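Ketoacyl_synth_N domain-containing protein (Photorhabdus luminescens subsp. laumondii, PDB 6SMO) probably takes part in building polyketide or related acyl chains as a ketoacyl-synthase-family protein, associated here with a second ketoacyl-synthase-type chain in an assembly that holds a bound polyketone. Local coordinates at residues G106-E111 with S190-K195; V100-G105 with A185-S190; S44-L49 with G216-G221; G11-D16 with E220-L225. All blocks are in the same frame, centred on the assembly; numbering follows the deposited sequence.

Interaction 1. Residues G106-E111 with S190-K195; sequences GWQHIE and SSPLVK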
loop_
_atom_site.group_PDB
_atom_site.type_symbol
_atom_site.label_atom_id
_atom_site.label_comp_id
_atom_site.label_asym_id
_atom_site.label_seq_id
_atom_site.Cartn_x
_atom_site.Cartn_y
_atom_site.Cartn_z
ATOM N N GLY C 106 6.553 9.048 -4.395
ATOM C CA GLY C 106 7.918 9.426 -4.814
ATOM C C GLY C 106 7.953 9.971 -6.232
ATOM O O GLY C 106 8.348 9.219 -7.144
ATOM N N TRP C 107 7.578 11.241 -6.406
ATOM C CA TRP C 107 7.471 11.922 -7.726
ATOM C C TRP C 107 8.854 12.351 -8.233
ATOM O O TRP C 107 9.019 12.423 -9.466
ATOM C CB TRP C 107 6.504 13.111 -7.648
ATOM C CG TRP C 107 5.079 12.726 -7.893
ATOM C CD1 TRP C 107 4.087 12.589 -6.965
ATOM C CD2 TRP C 107 4.489 12.399 -9.163
ATOM N NE1 TRP C 107 2.918 12.213 -7.571
ATOM C CE2 TRP C 107 3.134 12.087 -8.918
ATOM C CE3 TRP C 107 4.968 12.349 -10.477
ATOM C CZ2 TRP C 107 2.260 11.727 -9.943
ATOM C CZ3 TRP C 107 4.103 11.993 -11.488
ATOM C CH2 TRP C 107 2.767 11.687 -11.223
ATOM N N GLN C 108 9.801 12.620 -7.328
ATOM C CA GLN C 108 11.162 13.130 -7.656
ATOM C C GLN C 108 11.861 12.180 -8.640
ATOM O O GLN C 108 12.594 12.684 -9.514
ATOM C CB GLN C 108 11.996 13.305 -6.383
ATOM C CG GLN C 108 13.419 13.791 -6.633
ATOM C CD GLN C 108 13.463 15.099 -7.386
ATOM O OE1 GLN C 108 12.937 16.114 -6.938
ATOM N NE2 GLN C 108 14.103 15.082 -8.544
ATOM N N HIS C 109 11.639 10.867 -8.505
ATOM C CA HIS C 109 12.352 9.803 -9.264
ATOM C C HIS C 109 11.731 9.591 -10.652
ATOM O O HIS C 109 12.450 9.066 -11.525
ATOM C CB HIS C 109 12.376 8.491 -8.463
ATOM C CG HIS C 109 13.502 7.583 -8.828
ATOM N ND1 HIS C 109 13.391 6.621 -9.814
ATOM C CD2 HIS C 109 14.759 7.484 -8.343
ATOM C CE1 HIS C 109 14.532 5.971 -9.921
ATOM N NE2 HIS C 109 15.387 6.482 -9.029
ATOM N N ILE C 110 10.460 9.967 -10.854
ATOM C CA ILE C 110 9.664 9.572 -12.059
ATOM C C ILE C 110 9.165 10.792 -12.851
ATOM O O ILE C 110 8.736 10.580 -14.000
ATOM C CB ILE C 110 8.496 8.644 -11.658
ATOM C CG1 ILE C 110 7.365 9.396 -10.950
ATOM C CG2 ILE C 110 9.003 7.475 -10.826
ATOM C CD1 ILE C 110 6.045 8.658 -10.953
ATOM N N GLU C 111 9.203 12.006 -12.285
ATOM C CA GLU C 111 8.596 13.226 -12.892
ATOM C C GLU C 111 9.024 13.365 -14.358
ATOM O O GLU C 111 8.130 13.399 -15.227
ATOM C CB GLU C 111 8.977 14.492 -12.118
ATOM C CG GLU C 111 7.850 15.042 -11.263
ATOM C CD GLU C 111 8.011 16.502 -10.876
ATOM O OE1 GLU C 111 7.910 16.806 -9.669
ATOM O OE2 GLU C 111 8.227 17.332 -11.782
ATOM N N SER C 190 9.829 18.033 -2.161
ATOM C CA SER C 190 10.741 18.982 -2.857
ATOM C C SER C 190 10.683 18.801 -4.381
ATOM O O SER C 190 11.307 19.623 -5.083
ATOM C CB SER C 190 12.153 18.848 -2.347
ATOM O OG SER C 190 12.242 19.273 -0.996
ATOM N N SER C 191 9.971 17.782 -4.878
ATOM C CA SER C 191 9.811 17.501 -6.331
ATOM C C SER C 191 8.897 18.553 -6.956
ATOM O O SER C 191 7.843 18.862 -6.401
ATOM C CB SER C 191 9.304 16.100 -6.576
ATOM O OG SER C 191 7.992 15.929 -6.066
ATOM N N PRO C 192 9.273 19.135 -8.120
ATOM C CA PRO C 192 8.549 20.266 -8.710
ATOM C C PRO C 192 7.011 20.187 -8.730
ATOM O O PRO C 192 6.390 21.219 -8.544
ATOM C CB PRO C 192 9.070 20.277 -10.155
ATOM C CG PRO C 192 10.491 19.779 -10.036
ATOM C CD PRO C 192 10.446 18.751 -8.924
ATOM N N LEU C 193 6.438 18.999 -8.958
ATOM C CA LEU C 193 4.969 18.805 -9.110
ATOM C C LEU C 193 4.270 19.090 -7.775
ATOM O O LEU C 193 3.354 19.937 -7.763
ATOM C CB LEU C 193 4.672 17.382 -9.596
ATOM C CG LEU C 193 3.190 17.010 -9.696
ATOM C CD1 LEU C 193 2.418 18.013 -10.544
ATOM C CD2 LEU C 193 3.018 15.605 -10.253
ATOM N N VAL C 194 4.683 18.408 -6.702
ATOM C CA VAL C 194 4.067 18.530 -5.344
ATOM C C VAL C 194 4.540 19.831 -4.681
ATOM O O VAL C 194 3.790 20.352 -3.834
ATOM C CB VAL C 194 4.351 17.301 -4.455
ATOM C CG1 VAL C 194 3.841 16.016 -5.087
ATOM C CG2 VAL C 194 5.823 17.171 -4.089
ATOM N N LYS C 195 5.727 20.334 -5.040
ATOM C CA LYS C 195 6.295 21.594 -4.482
ATOM C C LYS C 195 5.398 22.771 -4.886
ATOM O O LYS C 195 4.968 23.518 -3.985
ATOM C CB LYS C 195 7.735 21.819 -4.956
ATOM C CG LYS C 195 8.490 22.906 -4.199
ATOM C CD LYS C 195 9.970 22.974 -4.522
ATOM C CE LYS C 195 10.280 23.825 -5.735
ATOM N NZ LYS C 195 10.274 25.271 -5.408
#

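Interaction 2. Residues V100-G105 with A185-S190; sequences VGNCFG and ASEHLS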
loop_
_atom_site.group_PDB
_atom_site.type_symbol
_atom_site.label_atom_id
_atom_site.label_comp_id
_atom_site.label_asym_id
_atom_site.label_seq_id
_atom_site.Cartn_x
_atom_site.Cartn_y
_atom_site.Cartn_z
ATOM N N VAL C 100 4.487 1.483 7.636
ATOM C CA VAL C 100 4.879 2.795 7.043
ATOM C C VAL C 100 3.647 3.652 6.743
ATOM O O VAL C 100 2.589 3.095 6.490
ATOM C CB VAL C 100 5.704 2.576 5.757
ATOM C CG1 VAL C 100 6.383 3.832 5.245
ATOM C CG2 VAL C 100 6.718 1.461 5.908
ATOM N N GLY C 101 3.816 4.970 6.843
ATOM C CA GLY C 101 2.827 6.000 6.474
ATOM C C GLY C 101 3.403 6.937 5.426
ATOM O O GLY C 101 4.438 7.569 5.712
ATOM N N ASN C 102 2.782 7.004 4.246
ATOM C CA ASN C 102 3.239 7.854 3.113
ATOM C C ASN C 102 2.044 8.189 2.216
ATOM O O ASN C 102 1.339 7.248 1.803
ATOM C CB ASN C 102 4.356 7.180 2.315
ATOM C CG ASN C 102 4.846 8.035 1.165
ATOM O OD1 ASN C 102 4.661 7.682 0.003
ATOM N ND2 ASN C 102 5.451 9.168 1.479
ATOM N N CYS C 103 1.854 9.477 1.912
ATOM C CA CYS C 103 0.665 10.033 1.210
ATOM C C CYS C 103 0.999 10.386 -0.247
ATOM O O CYS C 103 0.237 9.960 -1.138
ATOM C CB CYS C 103 0.140 11.264 1.942
ATOM S SG CYS C 103 -0.314 10.935 3.666
ATOM N N PHE C 104 2.088 11.127 -0.481
ATOM C CA PHE C 104 2.408 11.782 -1.780
ATOM C C PHE C 104 3.254 10.873 -2.684
ATOM O O PHE C 104 3.379 11.201 -3.883
ATOM C CB PHE C 104 3.107 13.125 -1.549
ATOM C CG PHE C 104 2.169 14.257 -1.217
ATOM C CD1 PHE C 104 1.464 14.908 -2.218
ATOM C CD2 PHE C 104 1.981 14.663 0.095
ATOM C CE1 PHE C 104 0.597 15.946 -1.914
ATOM C CE2 PHE C 104 1.112 15.702 0.396
ATOM C CZ PHE C 104 0.422 16.341 -0.608
ATOM N N GLY C 105 3.814 9.784 -2.149
ATOM C CA GLY C 105 4.618 8.818 -2.924
ATOM C C GLY C 105 6.015 9.346 -3.208
ATOM O O GLY C 105 6.577 10.028 -2.327
ATOM N N ALA C 185 6.858 6.829 9.457
ATOM C CA ALA C 185 6.408 7.541 8.239
ATOM C C ALA C 185 7.587 8.274 7.588
ATOM O O ALA C 185 8.630 8.438 8.250
ATOM C CB ALA C 185 5.295 8.494 8.594
ATOM N N SER C 186 7.409 8.693 6.332
ATOM C CA SER C 186 8.402 9.457 5.533
ATOM C C SER C 186 7.690 10.218 4.409
ATOM O O SER C 186 6.678 9.702 3.895
ATOM C CB SER C 186 9.469 8.546 4.985
ATOM O OG SER C 186 10.443 9.287 4.266
ATOM N N GLU C 187 8.247 11.366 4.025
ATOM C CA GLU C 187 7.687 12.211 2.942
ATOM C C GLU C 187 8.804 13.004 2.255
ATOM O O GLU C 187 9.723 13.455 2.934
ATOM C CB GLU C 187 6.722 13.245 3.519
ATOM C CG GLU C 187 5.401 12.691 4.011
ATOM C CD GLU C 187 4.432 12.199 2.956
ATOM O OE1 GLU C 187 3.434 11.593 3.328
ATOM O OE2 GLU C 187 4.688 12.419 1.775
ATOM N N HIS C 188 8.699 13.136 0.935
ATOM C CA HIS C 188 9.549 14.003 0.075
ATOM C C HIS C 188 8.638 14.949 -0.717
ATOM O O HIS C 188 7.876 14.451 -1.571
ATOM C CB HIS C 188 10.435 13.152 -0.843
ATOM C CG HIS C 188 11.327 13.961 -1.725
ATOM N ND1 HIS C 188 12.517 14.500 -1.277
ATOM C CD2 HIS C 188 11.206 14.329 -3.019
ATOM C CE1 HIS C 188 13.093 15.163 -2.260
ATOM N NE2 HIS C 188 12.309 15.074 -3.339
ATOM N N LEU C 189 8.716 16.255 -0.438
ATOM C CA LEU C 189 7.791 17.291 -0.976
ATOM C C LEU C 189 8.547 18.285 -1.871
ATOM O O LEU C 189 7.919 19.277 -2.292
ATOM C CB LEU C 189 7.133 18.023 0.199
ATOM C CG LEU C 189 6.482 17.141 1.265
ATOM C CD1 LEU C 189 6.008 17.979 2.441
ATOM C CD2 LEU C 189 5.326 16.338 0.686
ATOM N N SER C 190 9.829 18.033 -2.161
ATOM C CA SER C 190 10.741 18.982 -2.857
ATOM C C SER C 190 10.683 18.801 -4.381
ATOM O O SER C 190 11.307 19.623 -5.083
ATOM C CB SER C 190 12.153 18.848 -2.347
ATOM O OG SER C 190 12.242 19.273 -0.996
HETATM O O HOH W 1 6.542 11.540 -0.263
#

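Interaction 3. Residues S44-L49 with G216-G221; sequences SIIRTL and GDFSEG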
loop_
_atom_site.group_PDB
_atom_site.type_symbol
_atom_site.label_atom_id
_atom_site.label_comp_id
_atom_site.label_asym_id
_atom_site.label_seq_id
_atom_site.Cartn_x
_atom_site.Cartn_y
_atom_site.Cartn_z
ATOM N N SER C 44 3.438 29.919 1.849
ATOM C CA SER C 44 4.130 28.804 2.552
ATOM C C SER C 44 5.257 28.248 1.673
ATOM O O SER C 44 5.109 28.281 0.434
ATOM C CB SER C 44 3.155 27.718 2.934
ATOM O OG SER C 44 2.080 28.244 3.699
ATOM N N ILE C 45 6.331 27.747 2.295
ATOM C CA ILE C 45 7.540 27.199 1.606
ATOM C C ILE C 45 7.771 25.749 2.052
ATOM O O ILE C 45 7.306 25.382 3.149
ATOM C CB ILE C 45 8.783 28.076 1.869
ATOM C CG1 ILE C 45 9.015 28.322 3.363
ATOM C CG2 ILE C 45 8.691 29.381 1.092
ATOM C CD1 ILE C 45 10.423 28.752 3.706
ATOM N N ILE C 46 8.465 24.968 1.217
ATOM C CA ILE C 46 8.916 23.575 1.515
ATOM C C ILE C 46 10.341 23.648 2.072
ATOM O O ILE C 46 11.252 24.017 1.306
ATOM C CB ILE C 46 8.844 22.679 0.258
ATOM C CG1 ILE C 46 7.511 22.815 -0.486
ATOM C CG2 ILE C 46 9.145 21.229 0.610
ATOM C CD1 ILE C 46 6.288 22.570 0.367
ATOM N N ARG C 47 10.520 23.316 3.355
ATOM C CA ARG C 47 11.838 23.313 4.044
ATOM C C ARG C 47 12.566 21.999 3.734
ATOM O O ARG C 47 12.042 20.932 4.113
ATOM C CB ARG C 47 11.662 23.495 5.553
ATOM C CG ARG C 47 11.165 24.874 5.961
ATOM C CD ARG C 47 10.965 24.978 7.460
ATOM N NE ARG C 47 12.221 24.867 8.191
ATOM C CZ ARG C 47 12.331 24.758 9.513
ATOM N NH1 ARG C 47 13.528 24.664 10.067
ATOM N NH2 ARG C 47 11.253 24.741 10.280
ATOM N N THR C 48 13.723 22.085 3.071
ATOM C CA THR C 48 14.601 20.936 2.721
ATOM C C THR C 48 15.473 20.578 3.931
ATOM O O THR C 48 15.510 21.378 4.887
ATOM C CB THR C 48 15.466 21.254 1.494
ATOM O OG1 THR C 48 16.236 22.422 1.778
ATOM C CG2 THR C 48 14.648 21.475 0.241
ATOM N N LEU C 49 16.142 19.421 3.882
ATOM C CA LEU C 49 17.134 18.985 4.903
ATOM C C LEU C 49 18.444 19.749 4.677
ATOM O O LEU C 49 18.765 20.034 3.505
ATOM C CB LEU C 49 17.361 17.474 4.796
ATOM C CG LEU C 49 16.131 16.591 5.005
ATOM C CD1 LEU C 49 16.487 15.129 4.787
ATOM C CD2 LEU C 49 15.531 16.788 6.388
ATOM N N GLY C 216 1.355 28.484 8.262
ATOM C CA GLY C 216 2.458 27.537 8.513
ATOM C C GLY C 216 3.153 27.106 7.233
ATOM O O GLY C 216 2.512 27.152 6.162
ATOM N N ASP C 217 4.421 26.701 7.349
ATOM C CA ASP C 217 5.257 26.168 6.239
ATOM C C ASP C 217 5.072 24.647 6.172
ATOM O O ASP C 217 4.239 24.117 6.937
ATOM C CB ASP C 217 6.727 26.554 6.433
ATOM C CG ASP C 217 6.972 28.053 6.458
ATOM O OD1 ASP C 217 6.416 28.753 5.588
ATOM O OD2 ASP C 217 7.715 28.510 7.350
ATOM N N PHE C 218 5.807 23.981 5.274
ATOM C CA PHE C 218 5.896 22.501 5.160
ATOM C C PHE C 218 7.356 22.069 5.313
ATOM O O PHE C 218 8.261 22.867 4.990
ATOM C CB PHE C 218 5.339 22.019 3.818
ATOM C CG PHE C 218 3.929 22.462 3.520
ATOM C CD1 PHE C 218 2.846 21.685 3.899
ATOM C CD2 PHE C 218 3.685 23.656 2.857
ATOM C CE1 PHE C 218 1.549 22.092 3.624
ATOM C CE2 PHE C 218 2.388 24.062 2.582
ATOM C CZ PHE C 218 1.323 23.280 2.966
ATOM N N SER C 219 7.574 20.849 5.803
ATOM C CA SER C 219 8.937 20.287 5.966
ATOM C C SER C 219 8.921 18.813 5.568
ATOM O O SER C 219 7.976 18.117 5.921
ATOM C CB SER C 219 9.418 20.434 7.368
ATOM O OG SER C 219 9.437 21.792 7.754
ATOM N N GLU C 220 9.957 18.362 4.870
ATOM C CA GLU C 220 10.061 16.938 4.475
ATOM C C GLU C 220 10.969 16.213 5.468
ATOM O O GLU C 220 11.542 16.855 6.341
ATOM C CB GLU C 220 10.617 16.822 3.059
ATOM C CG GLU C 220 12.017 17.378 2.909
ATOM C CD GLU C 220 12.553 17.282 1.496
ATOM O OE1 GLU C 220 13.778 17.359 1.307
ATOM O OE2 GLU C 220 11.739 17.157 0.580
ATOM N N GLY C 221 11.064 14.900 5.332
ATOM C CA GLY C 221 11.922 14.072 6.200
ATOM C C GLY C 221 11.261 12.751 6.547
ATOM O O GLY C 221 10.431 12.276 5.747
#

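Interaction 4. Residues G11-D16 with E220-L225; sequences GAIHPD and EGAAFL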
loop_
_atom_site.group_PDB
_atom_site.type_symbol
_atom_site.label_atom_id
_atom_site.label_comp_id
_atom_site.label_asym_id
_atom_site.label_seq_id
_atom_site.Cartn_x
_atom_site.Cartn_y
_atom_site.Cartn_z
ATOM N N GLY C 11 14.281 7.055 15.775
ATOM C CA GLY C 11 15.129 7.760 14.797
ATOM C C GLY C 11 14.290 8.661 13.909
ATOM O O GLY C 11 13.176 8.244 13.534
ATOM N N ALA C 12 14.752 9.887 13.661
ATOM C CA ALA C 12 14.055 10.867 12.800
ATOM C C ALA C 12 15.076 11.798 12.153
ATOM O O ALA C 12 16.137 11.943 12.709
ATOM C CB ALA C 12 13.124 11.673 13.648
ATOM N N ILE C 13 14.753 12.383 11.004
ATOM C CA ILE C 13 15.625 13.401 10.345
ATOM C C ILE C 13 14.720 14.569 9.958
ATOM O O ILE C 13 13.612 14.325 9.565
ATOM C CB ILE C 13 16.405 12.832 9.151
ATOM C CG1 ILE C 13 15.488 12.268 8.071
ATOM C CG2 ILE C 13 17.406 11.797 9.605
ATOM C CD1 ILE C 13 16.207 11.947 6.798
ATOM N N HIS C 14 15.189 15.802 10.081
ATOM C CA HIS C 14 14.304 16.959 9.804
ATOM C C HIS C 14 15.156 18.172 9.436
ATOM O O HIS C 14 16.341 18.125 9.680
ATOM C CB HIS C 14 13.473 17.185 11.065
ATOM C CG HIS C 14 12.380 18.186 10.969
ATOM N ND1 HIS C 14 12.432 19.382 11.611
ATOM C CD2 HIS C 14 11.194 18.162 10.352
ATOM C CE1 HIS C 14 11.347 20.061 11.375
ATOM N NE2 HIS C 14 10.579 19.336 10.620
ATOM N N PRO C 15 14.600 19.248 8.852
ATOM C CA PRO C 15 15.355 20.450 8.556
ATOM C C PRO C 15 16.000 21.004 9.829
ATOM O O PRO C 15 17.012 21.603 9.739
ATOM C CB PRO C 15 14.236 21.398 8.139
ATOM C CG PRO C 15 13.300 20.519 7.409
ATOM C CD PRO C 15 13.262 19.300 8.289
ATOM N N ASP C 16 15.313 20.893 10.953
ATOM C CA ASP C 16 15.852 21.282 12.276
ATOM C C ASP C 16 16.937 20.302 12.746
ATOM O O ASP C 16 17.713 20.691 13.589
ATOM C CB ASP C 16 14.731 21.576 13.269
ATOM C CG ASP C 16 13.987 22.875 13.012
ATOM O OD1 ASP C 16 14.373 23.606 12.115
ATOM O OD2 ASP C 16 13.028 23.140 13.726
ATOM N N GLU C 220 9.957 18.362 4.870
ATOM C CA GLU C 220 10.061 16.938 4.475
ATOM C C GLU C 220 10.969 16.213 5.468
ATOM O O GLU C 220 11.542 16.855 6.341
ATOM C CB GLU C 220 10.617 16.822 3.059
ATOM C CG GLU C 220 12.017 17.378 2.909
ATOM C CD GLU C 220 12.553 17.282 1.496
ATOM O OE1 GLU C 220 13.778 17.359 1.307
ATOM O OE2 GLU C 220 11.739 17.157 0.580
ATOM N N GLY C 221 11.064 14.900 5.332
ATOM C CA GLY C 221 11.922 14.072 6.200
ATOM C C GLY C 221 11.261 12.751 6.547
ATOM O O GLY C 221 10.431 12.276 5.747
ATOM N N ALA C 222 11.613 12.180 7.702
ATOM C CA ALA C 222 11.129 10.863 8.174
ATOM C C ALA C 222 11.256 10.762 9.697
ATOM O O ALA C 222 12.096 11.476 10.281
ATOM C CB ALA C 222 11.897 9.761 7.486
ATOM N N ALA C 223 10.436 9.900 10.302
ATOM C CA ALA C 223 10.411 9.588 11.748
ATOM C C ALA C 223 9.940 8.142 11.928
ATOM O O ALA C 223 8.892 7.794 11.350
ATOM C CB ALA C 223 9.511 10.563 12.467
ATOM N N PHE C 224 10.697 7.334 12.676
ATOM C CA PHE C 224 10.418 5.894 12.919
ATOM C C PHE C 224 10.646 5.556 14.396
ATOM O O PHE C 224 11.515 6.178 15.042
ATOM C CB PHE C 224 11.276 5.017 12.004
ATOM C CG PHE C 224 10.667 4.745 10.651
ATOM C CD1 PHE C 224 10.827 5.641 9.605
ATOM C CD2 PHE C 224 9.923 3.596 10.428
ATOM C CE1 PHE C 224 10.262 5.391 8.365
ATOM C CE2 PHE C 224 9.358 3.347 9.186
ATOM C CZ PHE C 224 9.528 4.245 8.157
ATOM N N LEU C 225 9.868 4.591 14.898
ATOM C CA LEU C 225 9.965 4.031 16.272
ATOM C C LEU C 225 10.179 2.517 16.172
ATOM O O LEU C 225 9.639 1.906 15.227
ATOM C CB LEU C 225 8.677 4.346 17.042
ATOM C CG LEU C 225 8.364 5.827 17.246
ATOM C CD1 LEU C 225 7.502 6.369 16.114
ATOM C CD2 LEU C 225 7.674 6.055 18.583
#

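Interaction 1. Residues G106-E111 with S190-K195
Leu-193 N donates to Glu-111 OE1 at 2.7 Å, the one hydrogen bond between the segments. It is fairly straight. The N-H meets the carboxylate from above its plane, 37° out of it. Leu-193 lies in the first turn of its helix, and a carboxylate at this N-terminal end would probably be favoured by the helix dipole. Glu-111 OE1 also lies 3.3 Å from Pro-192 CD, and the proline ring sits against the carboxylate.

Apolar contacts centre on the indole of Trp-107. Leu-193 CD2 stands over one face, 3.6 Å from the centroid of the six-membered ring of Trp-107 and 8° off its normal, a CH-pi contact. Ile-110 CD1 lies over the opposite face, so the indole is held between two methyl groups. Val-194 CG1 meets Trp-107 CD1 obliquely at 3.9 Å.

Two further van der Waals contacts involve Ser-191. Ser-191 OG lies beside Trp-107 CB at 3.6 Å. The bent chain of Gln-108 (chi2 57°) brings OE1 to 3.5 Å from Ser-191 CA.

The partner PKS_KS chain covers this region, with its Met-137 on Trp-107, Ile-152 on Glu-111 and Pro-192, and Phe-165 on Leu-193. Trp-107 also packs edge-to-face on Trp-133, a residue of the polyketone pocket, which suggests a second-shell place. The contact joins the loop after strand 96-101 to the start of helix 192-204.

Interaction 2. Residues V100-G105 with A185-S190
Two neighbouring parallel strands of the central sheet, 96-101 and 180-187, end here and run on together into loops, as in the layered alpha-beta-alpha-beta-alpha core of the thiolase superfamily. The touching parts run only 14° apart. Ser-186 N donates to Gly-101 O at 3.2 Å. Beyond this bond, side chains take over the pairing. Asn-102 holds its amide across the gap because CG is anti to the backbone N (chi1 -179°). Its ND2 donates to Ser-186 O at 2.8 Å, from a position tilted out of the carbonyl plane. Glu-187 bends back at chi2 (-70°) toward the other loop. Glu-187 OE1 takes the N-H of Cys-103 N at 3.0 Å on the syn side, somewhat out of the carboxylate plane. The Ser-315 hydroxyl, which also bonds Gly-101 O, lies beside OE1. Glu-187 OE2 lies in the ring plane at the edge of Phe-104. Leu-189 CD2 adds an apolar touch, 3.8 Å from Phe-104 CD2.

A water accepts from Asn-102 ND2 (3.1 Å) and from His-188 N (2.9 Å). It also lies close to Glu-187 OE2 and Gly-105 O. Both oxygens of the buried Glu-187 therefore have polar neighbours. These bonds probably limit the rotation of the carboxylate, tying both strand ends through polar bonds.

Interaction 3. Residues S44-L49 with G216-G221
The segments pair as short parallel strands, with bridges Ile-46 to Phe-218 and Arg-47 to Ser-219. Phe-218 makes both of the shorter backbone bonds. Its N donates to Ile-45 O at 3.0 Å and its O accepts from Arg-47 N at 2.8 Å. A weak bond from Glu-220 N to Arg-47 O extends the pairing.

Side chains secure the entry to the pair. Ser-44 OG donates to Gly-216 O at 2.7 Å. Asp-217 runs side by side with Ile-45, pointing the same way. Asp-217 OD1 accepts a weak bond from Ile-45 N and lies 3.4 Å from Ile-45 CG1.

Ile-46 and Phe-218 share one face of the pair. Ile-46 turns its chain at chi2 (-54°), and CD1 comes to 3.6 Å from Phe-218 CB. Ser-44 CB lies 3.8 Å from Phe-218 CE2, farther out along the ring. Helix 192-204 covers this face, with Leu-198 against Ile-46 and Ser-202 against Phe-218.

Arg-47 and Ser-219 occupy the other face. Arg-47 CD passes 3.5 Å from Ser-219 OG. The guanidinium goes on to salt bridges with Asp-16 and Asp-311, which probably hold the long chain in place. At the far end Glu-220 reaches along Thr-48, and its OE2 is hydrogen-bonded to Ser-190 OG.

The alternation of one residue's N-H and C=O between the two flanking residues of its partner is the classic parallel-strand pattern. Here it adds the two-residue strand 46-47 beside the start of the long strand 218-229.

Interaction 4. Residues G11-D16 with E220-L225
Ile-13, Gly-11 and Ala-222 bury the most surface, and all three sit at hydrogen-bonded pairs of an antiparallel contact. The axes of strands 11-13 and 221-225 approach to 4.7 Å, with directions 173° apart.

Gly-11 pairs with Phe-224 through two bonds. Gly-11 N donates to Phe-224 O at 3.0 Å. Phe-224 N returns a bond to Gly-11 O at 2.8 Å. The ring of Phe-224 leads away from the partner strand, and Phe-224 CB is the side-chain atom that stays near Gly-11.

Ile-13 pairs with Ala-222. Ile-13 N donates to Ala-222 O at 2.9 Å, while the return bond from Ala-222 N to Ile-13 O is weak. With chi1 at 59°, Ile-13 CG1 lies between its own N and carbonyl carbon and comes to 4.4 Å from Ala-222 CB.

Between these pairs lies the non-hydrogen-bonded pair Ala-12 and Ala-223. The CB atoms of Ala-12 and Ala-223 touch at 4.0 Å, on the face opposite to Ile-13. The small side chains probably allow this close approach, and Ala-12 CA makes a CA-H...O contact with Ala-222 O.

Past the strand, Pro-15 CD rests 3.6 Å from Glu-220 O. His-14 NE2 is hydrogen-bonded to Leu-310 O.

Strand 218-229 is bonded on its other edge to strand 180-187, through Gly-221 and Ala-223. Helix 68-84 packs on the face of Ile-13 and Phe-224. On the other face, helix 20-31 meets Ala-12 and helix 319-329 meets Ala-223. The strand pair is thus enclosed between helices, as expected for a thiolase-type core.

In the fold
From the N terminus, strand 5-13 comes first, and its end at 11-16 pairs with residues 220-225. Interaction 4 thereby closes a loop of about 200 residues. Residues 44-49 begin the next loop, closed by interaction 3 on the same long strand 218-229; both contacts share Glu-220 and Gly-221. Interactions 1 and 2 are nested inside both loops. They cross each other, since 100-105 and 106-111 meet 185-190 and 190-195 in alternation, with Ser-190 common to both. Glu-220 then links the groups through Ser-190, while Arg-47 and Asp-16 join interactions 3 and 4. Together they tie the central sheet to helix 192-204 and the partner-chain interface.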